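Local coordinates for protein killer cell lectin-like receptor 3 (Mus musculus, PDB 3C8J) that serves as a disulfide-linked homodimeric receptor on natural killer cells that recognises class I MHC molecules, at residues Leu124-Leu127 / Gln128-Ile132. The protein carries 4 engineered substitutions. Residues are numbered along the deposited sequence; the frame is centred on the assembly and turned at random.
Sequences LKFL and QRHVI
Gln128 meets Leu124, one turn earlier in helix 121-130, through a side chain whose CG lies anti to the carbonyl carbon (chi1 -60°) and whose extended remainder runs back along the helix. The two side chains run obliquely across each other, with CD1 of Leu124 3.4 Å from the amide carbon CD of Gln128, so that a methyl group packs on the primary amide. In addition, the helical bond from Gln128 N to Leu124 O (3.0 Å) ties the same two residues together. NE2 of Gln128 also makes a weak hydrogen bond to Ser177 O.

Arg129, by contrast, is bent at chi3 (-100°), which lays its guanidinium over the backbone: Lys125 O and Phe126 CA lie over one face, toward its rim, each about 3.6 Å above the plane. The hydrogen bond to Lys125 O comes from Arg129 N, at 3.0 Å and nearly straight. On a third flank, CB of His130 sits over the rim of one face of the Phe126 ring, 4.2 Å above its plane. The two rings are nearly parallel, at 24°, yet slid so far apart that they hardly overlap. Tyr87 stacks with Phe126, and Tyr83 OH is hydrogen-bonded to His130 NE2.

Leu127 O ends the helical bonding, taking a well-aligned bond from Val131 N (2.8 Å) and a weak one from His130 N; Val131 then leaves helical geometry. Lys178, in the 177-182 region implicated in MHC class I binding, bonds through NZ to the carbonyl oxygens of Gln128 and Val131. Pairing of residues i and i+4 is common to alpha helices; here it builds the last turns of the second helix of the C-type lectin-like fold, whose Leu124 and Leu127 side packs on strands 90-96 and 173-176.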
loop_
_atom_site.group_PDB
_atom_site.type_symbol
_atom_site.label_atom_id
_atom_site.label_comp_id
_atom_site.label_asym_id
_atom_site.label_seq_id
_atom_site.Cartn_x
_atom_site.Cartn_y
_atom_site.Cartn_z
ATOM N N LEU A 124 -13.041 -1.433 -1.639
ATOM C CA LEU A 124 -13.652 -1.185 -2.951
ATOM C C LEU A 124 -13.296 0.220 -3.492
ATOM O O LEU A 124 -12.757 0.362 -4.595
ATOM C CB LEU A 124 -15.178 -1.387 -2.923
ATOM C CG LEU A 124 -15.993 -0.893 -4.139
ATOM C CD1 LEU A 124 -15.464 -1.407 -5.478
ATOM C CD2 LEU A 124 -17.444 -1.245 -4.005
ATOM N N LYS A 125 -13.594 1.238 -2.698
ATOM C CA LYS A 125 -13.322 2.619 -3.074
ATOM C C LYS A 125 -11.842 2.863 -3.296
ATOM O O LYS A 125 -11.477 3.558 -4.246
ATOM C CB LYS A 125 -13.876 3.591 -2.040
ATOM C CG LYS A 125 -15.397 3.551 -1.982
ATOM C CD LYS A 125 -15.997 4.816 -1.410
ATOM C CE LYS A 125 -17.423 4.565 -0.979
ATOM N NZ LYS A 125 -17.855 5.590 -0.003
ATOM N N PHE A 126 -10.973 2.270 -2.484
ATOM C CA PHE A 126 -9.569 2.443 -2.777
ATOM C C PHE A 126 -9.251 1.930 -4.182
ATOM O O PHE A 126 -8.542 2.579 -4.943
ATOM C CB PHE A 126 -8.673 1.734 -1.778
ATOM C CG PHE A 126 -7.305 1.466 -2.324
ATOM C CD1 PHE A 126 -6.378 2.484 -2.424
ATOM C CD2 PHE A 126 -6.960 0.207 -2.779
ATOM C CE1 PHE A 126 -5.121 2.258 -2.958
ATOM C CE2 PHE A 126 -5.686 -0.029 -3.311
ATOM C CZ PHE A 126 -4.776 0.996 -3.410
ATOM N N LEU A 127 -9.754 0.757 -4.521
ATOM C CA LEU A 127 -9.479 0.175 -5.836
ATOM C C LEU A 127 -9.977 1.057 -6.973
ATOM O O LEU A 127 -9.231 1.309 -7.930
ATOM C CB LEU A 127 -10.076 -1.205 -5.936
ATOM C CG LEU A 127 -9.337 -2.207 -5.056
ATOM C CD1 LEU A 127 -10.152 -3.458 -4.906
ATOM C CD2 LEU A 127 -7.930 -2.507 -5.629
ATOM N N GLN A 128 -11.186 1.593 -6.832
ATOM C CA GLN A 128 -11.765 2.412 -7.886
ATOM C C GLN A 128 -11.039 3.747 -8.077
ATOM O O GLN A 128 -10.860 4.222 -9.214
ATOM C CB GLN A 128 -13.239 2.623 -7.642
ATOM C CG GLN A 128 -14.011 1.340 -7.596
ATOM C CD GLN A 128 -15.454 1.536 -7.201
ATOM O OE1 GLN A 128 -15.772 2.212 -6.225
ATOM N NE2 GLN A 128 -16.344 0.938 -7.963
ATOM N N ARG A 129 -10.606 4.354 -6.973
ATOM C CA ARG A 129 -9.751 5.521 -7.069
ATOM C C ARG A 129 -8.429 5.148 -7.748
ATOM O O ARG A 129 -7.843 5.955 -8.434
ATOM C CB ARG A 129 -9.478 6.103 -5.685
ATOM C CG ARG A 129 -10.637 6.852 -5.060
ATOM C CD ARG A 129 -10.229 7.472 -3.697
ATOM N NE ARG A 129 -10.679 6.698 -2.515
ATOM C CZ ARG A 129 -9.843 6.082 -1.679
ATOM N NH1 ARG A 129 -8.535 6.143 -1.877
ATOM N NH2 ARG A 129 -10.294 5.416 -0.637
ATOM N N HIS A 130 -7.956 3.917 -7.542
ATOM C CA HIS A 130 -6.609 3.539 -7.966
ATOM C C HIS A 130 -6.541 3.191 -9.456
ATOM O O HIS A 130 -5.700 3.661 -10.221
ATOM C CB HIS A 130 -6.156 2.326 -7.179
ATOM C CG HIS A 130 -4.875 1.761 -7.682
ATOM N ND1 HIS A 130 -3.661 2.375 -7.454
ATOM C CD2 HIS A 130 -4.621 0.694 -8.474
ATOM C CE1 HIS A 130 -2.705 1.685 -8.051
ATOM N NE2 HIS A 130 -3.268 0.666 -8.689
ATOM N N VAL A 131 -7.465 2.324 -9.833
ATOM C CA VAL A 131 -7.501 1.687 -11.118
ATOM C C VAL A 131 -7.372 2.701 -12.267
ATOM O O VAL A 131 -7.914 3.821 -12.190
ATOM C CB VAL A 131 -8.784 0.848 -11.120
ATOM C CG1 VAL A 131 -9.756 1.205 -12.222
ATOM C CG2 VAL A 131 -8.459 -0.652 -10.957
ATOM N N ILE A 132 -6.615 2.331 -13.305
ATOM C CA ILE A 132 -6.632 3.077 -14.556
ATOM C C ILE A 132 -8.024 2.840 -15.140
ATOM O O ILE A 132 -8.516 1.736 -15.021
ATOM C CB ILE A 132 -5.553 2.569 -15.530
ATOM C CG1 ILE A 132 -4.180 3.121 -15.158
ATOM C CG2 ILE A 132 -5.879 3.002 -16.967
ATOM C CD1 ILE A 132 -3.038 2.215 -15.541
#